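Side-chain contacts in chitosanase (Gynuella sunshinyii YC6258, PDB 6X2Q), which probably hydrolyses chitosan as a family 46 glycoside hydrolase and holds a bound chitotetraose made of glucosamine units: residues A[25-30]-A[109-114]; A[39-44]-A[95-100]. All blocks are in the same frame, centred on the assembly; numbering follows the deposited sequence.

Contact 1 (A[25-30]-A[109-114]); sequences LQYGYA and VQDDVV
Tyr27 meets helix 104-129 through its phenol, which bonds to Asp111, and through its backbone carbonyl, which takes a weak bond from Gln110 besides the stronger one from Trp97 NE1. The hydroxyl gives its hydrogen to the carboxylate, Tyr27 OH to Asp111 OD1 being 2.5 Å, and the acceptor uses its syn lone pair. OD1 lies at the edge of the ring, near its plane, while the carboxylate itself is turned 67° from that plane. With CG beside the backbone N (chi1 -74°), the ring reaches out to the helix. In this family 46 fold, of the lysozyme clan, the contact ties the loop between helix 5-20 and strand 30-32, with its type I turn Gln26–Tyr29, to helix 104-129. Asp111 OD1 also forms a salt bridge with Arg43, so one oxygen serves phenol and guanidinium alike. A phenylalanine in place of Tyr27 would probably keep the ring packing but leave Asp111 OD1 without its phenol donor. One residue earlier on the helix, Gln110 extends its chain alongside the CD1 side of the ring, its amide plane 66° from it. Gln110 NE2 donates a weak but fairly straight bond to Tyr27 O (3.3 Å), whereas OE1 accepts from Arg43 N, fixing the amide's flip.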
ATOM      1  N   LEU A  25       1.299  -8.838  -9.519  1.00 42.49           N
ATOM      2  CA  LEU A  25       0.536  -7.627  -9.246  1.00 42.28           C
ATOM      3  C   LEU A  25      -0.889  -7.768  -9.779  1.00 41.99           C
ATOM      4  O   LEU A  25      -1.105  -8.204 -10.914  1.00 39.72           O
ATOM      5  CB  LEU A  25       1.243  -6.418  -9.874  1.00 41.85           C
ATOM      6  CG  LEU A  25       2.483  -5.810  -9.195  1.00 41.73           C
ATOM      7  CD1 LEU A  25       2.217  -5.519  -7.725  1.00 45.44           C
ATOM      8  CD2 LEU A  25       3.700  -6.705  -9.331  1.00 47.50           C
ATOM      9  N   GLN A  26      -1.874  -7.409  -8.954  1.00 37.80           N
ATOM     10  CA  GLN A  26      -3.284  -7.608  -9.312  1.00 40.02           C
ATOM     11  C   GLN A  26      -3.842  -6.310  -9.901  1.00 37.18           C
ATOM     12  O   GLN A  26      -4.588  -5.566  -9.265  1.00 37.12           O
ATOM     13  CB  GLN A  26      -4.083  -8.082  -8.099  1.00 38.12           C
ATOM     14  CG  GLN A  26      -3.656  -9.449  -7.559  1.00 38.71           C
ATOM     15  CD  GLN A  26      -3.682 -10.527  -8.622  1.00 45.06           C
ATOM     16  OE1 GLN A  26      -4.749 -10.984  -9.038  1.00 48.02           O
ATOM     17  NE2 GLN A  26      -2.501 -10.929  -9.084  1.00 46.09           N
ATOM     18  N   TYR A  27      -3.453  -6.031 -11.146  1.00 35.92           N
ATOM     19  CA  TYR A  27      -3.957  -4.839 -11.820  1.00 32.11           C
ATOM     20  C   TYR A  27      -5.468  -4.917 -12.021  1.00 31.72           C
ATOM     21  O   TYR A  27      -6.169  -3.906 -11.909  1.00 28.84           O
ATOM     22  CB  TYR A  27      -3.259  -4.660 -13.171  1.00 34.89           C
ATOM     23  CG  TYR A  27      -1.812  -4.182 -13.117  1.00 32.97           C
ATOM     24  CD1 TYR A  27      -1.509  -2.822 -13.077  1.00 31.17           C
ATOM     25  CD2 TYR A  27      -0.757  -5.091 -13.136  1.00 33.53           C
ATOM     26  CE1 TYR A  27      -0.192  -2.378 -13.027  1.00 32.02           C
ATOM     27  CE2 TYR A  27       0.563  -4.666 -13.086  1.00 36.54           C
ATOM     28  CZ  TYR A  27       0.844  -3.299 -13.038  1.00 38.07           C
ATOM     29  OH  TYR A  27       2.164  -2.854 -13.000  1.00 33.17           O
ATOM     30  N   GLY A  28      -5.989  -6.113 -12.332  1.00 31.38           N
ATOM     31  CA  GLY A  28      -7.391  -6.317 -12.641  1.00 32.19           C
ATOM     32  C   GLY A  28      -8.300  -6.576 -11.454  1.00 37.07           C
ATOM     33  O   GLY A  28      -9.498  -6.830 -11.635  1.00 38.56           O
ATOM     34  N   TYR A  29      -7.762  -6.529 -10.240  1.00 35.81           N
ATOM     35  CA  TYR A  29      -8.548  -6.795  -9.045  1.00 36.75           C
ATOM     36  C   TYR A  29      -9.520  -5.649  -8.795  1.00 35.43           C
ATOM     37  O   TYR A  29      -9.162  -4.473  -8.927  1.00 37.20           O
ATOM     38  CB  TYR A  29      -7.601  -6.986  -7.850  1.00 38.41           C
ATOM     39  CG  TYR A  29      -8.255  -7.133  -6.487  1.00 42.34           C
ATOM     40  CD1 TYR A  29      -8.818  -6.034  -5.834  1.00 41.31           C
ATOM     41  CD2 TYR A  29      -8.263  -8.361  -5.824  1.00 47.32           C
ATOM     42  CE1 TYR A  29      -9.397  -6.158  -4.586  1.00 43.38           C
ATOM     43  CE2 TYR A  29      -8.841  -8.493  -4.567  1.00 40.22           C
ATOM     44  CZ  TYR A  29      -9.403  -7.384  -3.956  1.00 45.51           C
ATOM     45  OH  TYR A  29      -9.986  -7.483  -2.713  1.00 52.77           O
ATOM     46  N   ALA A  30     -10.747  -5.993  -8.407  1.00 34.67           N
ATOM     47  CA  ALA A  30     -11.760  -4.994  -8.070  1.00 37.76           C
ATOM     48  C   ALA A  30     -12.823  -5.662  -7.212  1.00 42.24           C
ATOM     49  O   ALA A  30     -13.498  -6.583  -7.682  1.00 38.36           O
ATOM     50  CB  ALA A  30     -12.385  -4.396  -9.333  1.00 33.29           C
ATOM     51  N   VAL A 109      -0.820   3.646 -16.085  1.00 29.65           N
ATOM     52  CA  VAL A 109      -1.390   4.708 -15.254  1.00 27.76           C
ATOM     53  C   VAL A 109      -1.401   4.285 -13.785  1.00 28.77           C
ATOM     54  O   VAL A 109      -1.088   5.078 -12.889  1.00 25.56           O
ATOM     55  CB  VAL A 109      -2.805   5.081 -15.751  1.00 32.16           C
ATOM     56  CG1 VAL A 109      -3.498   6.047 -14.779  1.00 27.03           C
ATOM     57  CG2 VAL A 109      -2.750   5.697 -17.150  1.00 28.95           C
ATOM     58  N   GLN A 110      -1.764   3.029 -13.517  1.00 26.35           N
ATOM     59  CA  GLN A 110      -1.704   2.521 -12.149  1.00 29.47           C
ATOM     60  C   GLN A 110      -0.282   2.593 -11.596  1.00 31.02           C
ATOM     61  O   GLN A 110      -0.085   2.940 -10.425  1.00 29.02           O
ATOM     62  CB  GLN A 110      -2.221   1.088 -12.106  1.00 25.05           C
ATOM     63  CG  GLN A 110      -3.704   0.956 -12.372  1.00 31.40           C
ATOM     64  CD  GLN A 110      -4.207  -0.447 -12.071  1.00 36.83           C
ATOM     65  OE1 GLN A 110      -3.927  -0.997 -10.992  1.00 33.19           O
ATOM     66  NE2 GLN A 110      -4.949  -1.036 -13.020  1.00 30.06           N
ATOM     67  N   ASP A 111       0.724   2.287 -12.435  1.00 26.94           N
ATOM     68  CA  ASP A 111       2.114   2.369 -11.982  1.00 33.18           C
ATOM     69  C   ASP A 111       2.481   3.808 -11.660  1.00 32.37           C
ATOM     70  O   ASP A 111       3.140   4.081 -10.648  1.00 32.69           O
ATOM     71  CB  ASP A 111       3.083   1.821 -13.043  1.00 26.85           C
ATOM     72  CG  ASP A 111       2.898   0.329 -13.317  1.00 36.75           C
ATOM     73  OD1 ASP A 111       2.342  -0.384 -12.456  1.00 34.60           O
ATOM     74  OD2 ASP A 111       3.292  -0.139 -14.415  1.00 38.56           O
ATOM     75  N   ASP A 112       2.072   4.742 -12.520  1.00 28.48           N
ATOM     76  CA  ASP A 112       2.415   6.140 -12.299  1.00 33.61           C
ATOM     77  C   ASP A 112       1.778   6.653 -11.016  1.00 31.70           C
ATOM     78  O   ASP A 112       2.427   7.338 -10.220  1.00 29.82           O
ATOM     79  CB  ASP A 112       1.976   7.000 -13.493  1.00 37.25           C
ATOM     80  CG  ASP A 112       2.743   6.679 -14.793  1.00 42.71           C
ATOM     81  OD1 ASP A 112       3.799   6.004 -14.743  1.00 37.68           O
ATOM     82  OD2 ASP A 112       2.277   7.126 -15.875  1.00 46.38           O
ATOM     83  N   VAL A 113       0.504   6.335 -10.799  1.00 31.63           N
ATOM     84  CA  VAL A 113      -0.159   6.782  -9.578  1.00 31.05           C
ATOM     85  C   VAL A 113       0.502   6.171  -8.350  1.00 29.96           C
ATOM     86  O   VAL A 113       0.775   6.876  -7.370  1.00 30.44           O
ATOM     87  CB  VAL A 113      -1.659   6.466  -9.635  1.00 32.86           C
ATOM     88  CG1 VAL A 113      -2.292   6.778  -8.313  1.00 33.92           C
ATOM     89  CG2 VAL A 113      -2.311   7.257 -10.752  1.00 33.31           C
ATOM     90  N   VAL A 114       0.780   4.862  -8.388  1.00 25.00           N
ATOM     91  CA  VAL A 114       1.508   4.238  -7.291  1.00 29.99           C
ATOM     92  C   VAL A 114       2.794   4.995  -7.014  1.00 32.87           C
ATOM     93  O   VAL A 114       3.086   5.355  -5.867  1.00 27.67           O
ATOM     94  CB  VAL A 114       1.802   2.762  -7.596  1.00 33.74           C
ATOM     95  CG1 VAL A 114       2.759   2.204  -6.548  1.00 32.43           C
ATOM     96  CG2 VAL A 114       0.516   1.956  -7.589  1.00 30.39           C
TER

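Contact 2 (A[39-44]-A[95-100]); sequences ITAGRA and QRWADA. With GCS (2-amino-2-deoxy-beta-D-glucopyranose), chain C.
One face of the Trp97 indole carries the methyl group of Ala41, which sits 3.5 Å above the ring plane in a CH-pi contact. Ala41 CB is 3.7 Å from the centroid of the five-membered ring of Trp97 and only 15° off its normal, and the nearest ring atom is Trp97 CE2, 3.6 Å from Ala41 CB. Gly42 adds its backbone obliquely to the same indole, with its N 3.7 Å from Trp97 NE1. Phe106 makes an edge-to-face ring contact with the tryptophan, and the indole nitrogen is satisfied by the carbonyl oxygen of Tyr27, a bond that helps to fix the rotation of the ring. Because CG stands anti to the backbone N (chi1 -175°), the indole projects from the helix toward the strand. At Gly42 the fit is close: phi is positive, 90°, and a side chain would come very near CZ2 of Trp97. Two residues further on, the backbone reaches the sugar-binding pocket, where Ala44 O accepts a weak bond from O6 of a bound glucosamine, 3.2 Å away. Asp35, Gln146 and Trp204 hold the same sugar by hydrogen bonds. The contact thus joins helix 93-100 to the central strand, 39-41, of the three-stranded antiparallel sheet, with Met53 and Val56 of helix 52-63 and Gln110 of helix 104-129 also packing against the indole.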
ATOM      1  N   ILE A  39     -15.383   0.379  -3.416  1.00 38.60           N
ATOM      2  CA  ILE A  39     -14.672  -0.566  -4.264  1.00 38.77           C
ATOM      3  C   ILE A  39     -13.175  -0.347  -4.089  1.00 40.93           C
ATOM      4  O   ILE A  39     -12.690   0.792  -4.168  1.00 37.96           O
ATOM      5  CB  ILE A  39     -15.081  -0.402  -5.736  1.00 38.46           C
ATOM      6  CG1 ILE A  39     -16.602  -0.452  -5.865  1.00 42.25           C
ATOM      7  CG2 ILE A  39     -14.400  -1.466  -6.604  1.00 38.08           C
ATOM      8  CD1 ILE A  39     -17.109  -0.607  -7.285  1.00 46.52           C
ATOM      9  N   THR A  40     -12.448  -1.439  -3.852  1.00 36.77           N
ATOM     10  CA  THR A  40     -10.993  -1.453  -3.783  1.00 36.32           C
ATOM     11  C   THR A  40     -10.464  -2.136  -5.033  1.00 34.81           C
ATOM     12  O   THR A  40     -10.898  -3.244  -5.355  1.00 37.76           O
ATOM     13  CB  THR A  40     -10.511  -2.202  -2.531  1.00 33.90           C
ATOM     14  OG1 THR A  40     -10.852  -1.441  -1.367  1.00 33.98           O
ATOM     15  CG2 THR A  40      -8.989  -2.428  -2.569  1.00 32.77           C
ATOM     16  N   ALA A  41      -9.523  -1.490  -5.727  1.00 35.85           N
ATOM     17  CA  ALA A  41      -9.111  -1.987  -7.037  1.00 37.24           C
ATOM     18  C   ALA A  41      -7.629  -1.742  -7.293  1.00 35.81           C
ATOM     19  O   ALA A  41      -7.022  -0.815  -6.741  1.00 34.86           O
ATOM     20  CB  ALA A  41      -9.936  -1.342  -8.167  1.00 33.97           C
ATOM     21  N   GLY A  42      -7.060  -2.587  -8.156  1.00 34.79           N
ATOM     22  CA  GLY A  42      -5.750  -2.342  -8.723  1.00 35.48           C
ATOM     23  C   GLY A  42      -4.612  -2.919  -7.913  1.00 37.02           C
ATOM     24  O   GLY A  42      -4.782  -3.598  -6.898  1.00 33.44           O
ATOM     25  N   ARG A  43      -3.406  -2.620  -8.386  1.00 32.41           N
ATOM     26  CA  ARG A  43      -2.206  -3.192  -7.794  1.00 34.13           C
ATOM     27  C   ARG A  43      -1.907  -2.607  -6.425  1.00 33.23           C
ATOM     28  O   ARG A  43      -1.206  -3.243  -5.636  1.00 31.00           O
ATOM     29  CB  ARG A  43      -1.012  -2.969  -8.719  1.00 32.91           C
ATOM     30  CG  ARG A  43      -0.810  -1.514  -9.089  1.00 32.36           C
ATOM     31  CD  ARG A  43       0.550  -1.295  -9.745  1.00 33.66           C
ATOM     32  NE  ARG A  43       1.628  -1.540  -8.799  1.00 34.51           N
ATOM     33  CZ  ARG A  43       2.899  -1.266  -9.030  1.00 36.85           C
ATOM     34  NH1 ARG A  43       3.252  -0.736 -10.196  1.00 31.38           N
ATOM     35  NH2 ARG A  43       3.813  -1.527  -8.090  1.00 35.71           N
ATOM     36  N   ALA A  44      -2.407  -1.408  -6.133  1.00 35.41           N
ATOM     37  CA  ALA A  44      -2.196  -0.787  -4.832  1.00 34.59           C
ATOM     38  C   ALA A  44      -3.489  -0.625  -4.043  1.00 36.38           C
ATOM     39  O   ALA A  44      -3.505   0.096  -3.039  1.00 36.12           O
ATOM     40  CB  ALA A  44      -1.522   0.574  -4.993  1.00 34.42           C
ATOM     41  N   GLN A  95     -16.303  -4.994 -13.156  1.00 42.53           N
ATOM     42  CA  GLN A  95     -16.033  -5.699 -14.402  1.00 45.99           C
ATOM     43  C   GLN A  95     -15.282  -4.811 -15.380  1.00 41.42           C
ATOM     44  O   GLN A  95     -14.345  -5.269 -16.045  1.00 42.75           O
ATOM     45  CB  GLN A  95     -17.329  -6.217 -15.026  1.00 47.21           C
ATOM     46  CG  GLN A  95     -17.092  -7.261 -16.131  1.00 48.73           C
ATOM     47  CD  GLN A  95     -16.693  -8.632 -15.589  1.00 61.39           C
ATOM     48  OE1 GLN A  95     -15.617  -8.797 -15.016  1.00 59.28           O
ATOM     49  NE2 GLN A  95     -17.564  -9.628 -15.781  1.00 70.05           N
ATOM     50  N   ARG A  96     -15.646  -3.529 -15.449  1.00 39.10           N
ATOM     51  CA  ARG A  96     -14.990  -2.636 -16.402  1.00 41.10           C
ATOM     52  C   ARG A  96     -13.528  -2.390 -16.023  1.00 42.49           C
ATOM     53  O   ARG A  96     -12.651  -2.349 -16.899  1.00 36.88           O
ATOM     54  CB  ARG A  96     -15.777  -1.329 -16.497  1.00 41.27           C
ATOM     55  CG  ARG A  96     -17.239  -1.544 -16.907  1.00 45.40           C
ATOM     56  CD  ARG A  96     -17.700  -0.578 -17.987  1.00 47.42           C
ATOM     57  NE  ARG A  96     -19.040  -0.896 -18.497  1.00 54.87           N
ATOM     58  CZ  ARG A  96     -19.657  -0.216 -19.463  1.00 56.02           C
ATOM     59  NH1 ARG A  96     -19.066   0.832 -20.026  1.00 46.81           N
ATOM     60  NH2 ARG A  96     -20.869  -0.578 -19.869  1.00 59.24           N
ATOM     61  N   TRP A  97     -13.250  -2.241 -14.721  1.00 42.14           N
ATOM     62  CA  TRP A  97     -11.873  -2.120 -14.247  1.00 38.16           C
ATOM     63  C   TRP A  97     -11.043  -3.328 -14.656  1.00 38.77           C
ATOM     64  O   TRP A  97      -9.918  -3.182 -15.156  1.00 35.21           O
ATOM     65  CB  TRP A  97     -11.845  -1.951 -12.727  1.00 34.36           C
ATOM     66  CG  TRP A  97     -10.452  -1.711 -12.201  1.00 34.79           C
ATOM     67  CD1 TRP A  97      -9.460  -2.637 -12.044  1.00 28.81           C
ATOM     68  CD2 TRP A  97      -9.899  -0.453 -11.795  1.00 26.62           C
ATOM     69  NE1 TRP A  97      -8.334  -2.033 -11.551  1.00 34.35           N
ATOM     70  CE2 TRP A  97      -8.576  -0.693 -11.393  1.00 29.06           C
ATOM     71  CE3 TRP A  97     -10.406   0.848 -11.719  1.00 30.71           C
ATOM     72  CZ2 TRP A  97      -7.740   0.322 -10.934  1.00 29.23           C
ATOM     73  CZ3 TRP A  97      -9.581   1.857 -11.257  1.00 29.42           C
ATOM     74  CH2 TRP A  97      -8.257   1.588 -10.868  1.00 27.70           C
ATOM     75  N   ALA A  98     -11.579  -4.537 -14.435  1.00 37.57           N
ATOM     76  CA  ALA A  98     -10.888  -5.746 -14.882  1.00 36.22           C
ATOM     77  C   ALA A  98     -10.605  -5.704 -16.387  1.00 39.94           C
ATOM     78  O   ALA A  98      -9.503  -6.040 -16.836  1.00 38.13           O
ATOM     79  CB  ALA A  98     -11.713  -6.980 -14.517  1.00 41.40           C
ATOM     80  N   ASP A  99     -11.584  -5.277 -17.189  1.00 39.68           N
ATOM     81  CA  ASP A  99     -11.347  -5.249 -18.628  1.00 40.10           C
ATOM     82  C   ASP A  99     -10.365  -4.142 -19.001  1.00 39.59           C
ATOM     83  O   ASP A  99      -9.449  -4.366 -19.801  1.00 36.15           O
ATOM     84  CB  ASP A  99     -12.668  -5.100 -19.383  1.00 39.24           C
ATOM     85  CG  ASP A  99     -13.571  -6.327 -19.231  1.00 50.06           C
ATOM     86  OD1 ASP A  99     -13.030  -7.459 -19.182  1.00 54.59           O
ATOM     87  OD2 ASP A  99     -14.812  -6.166 -19.174  1.00 48.78           O
ATOM     88  N   ALA A 100     -10.524  -2.954 -18.411  1.00 32.23           N
ATOM     89  CA  ALA A 100      -9.574  -1.884 -18.667  1.00 36.32           C
ATOM     90  C   ALA A 100      -8.140  -2.336 -18.377  1.00 38.32           C
ATOM     91  O   ALA A 100      -7.222  -2.008 -19.131  1.00 34.71           O
ATOM     92  CB  ALA A 100      -9.943  -0.653 -17.840  1.00 35.26           C
TER
HETATM   93  C1  GCS C 304      -7.701  -2.068   1.549  1.00 49.11           C
HETATM   94  C2  GCS C 304      -7.442  -1.598   3.085  1.00 44.14           C
HETATM   95  C3  GCS C 304      -6.819  -0.138   2.827  1.00 39.32           C
HETATM   96  C4  GCS C 304      -5.803   0.043   1.646  1.00 44.32           C
HETATM   97  C5  GCS C 304      -5.786  -0.755   0.331  1.00 45.05           C
HETATM   98  C6  GCS C 304      -4.566  -0.928   0.036  1.00 43.90           C
HETATM   99  N2  GCS C 304      -8.538  -1.599   3.874  1.00 48.73           N
HETATM  100  O1  GCS C 304      -8.076  -3.371   1.744  1.00 53.74           O
HETATM  101  O3  GCS C 304      -5.968  -0.008   3.985  1.00 37.46           O
HETATM  102  O5  GCS C 304      -6.630  -1.926   0.684  1.00 45.65           O
HETATM  103  O6  GCS C 304      -4.397  -2.072  -0.819  1.00 47.33           O

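Overall arrangement
Contacts 1 and 2 illustrate how neighbouring contacts are joined by bonds between them: their centres are about 8 Å apart, and the Arg43–Asp111 salt bridge and the Trp97–Tyr27 hydrogen bond link them. Along the chain contact 2 is nested inside the loop closed by contact 1. In order come the loop 25-30, strand 39-41 with the turn after it, helix 93-100 and then helix 104-129, the two helices following one another. Contact 2 sets strand 39-41 against helix 93-100, while contact 1 holds the loop leading into the neighbouring antiparallel strand 30-32 against helix 104-129. Since segment 39-44 ends at the sugar pocket, the combined network probably helps to position that wall of the cleft.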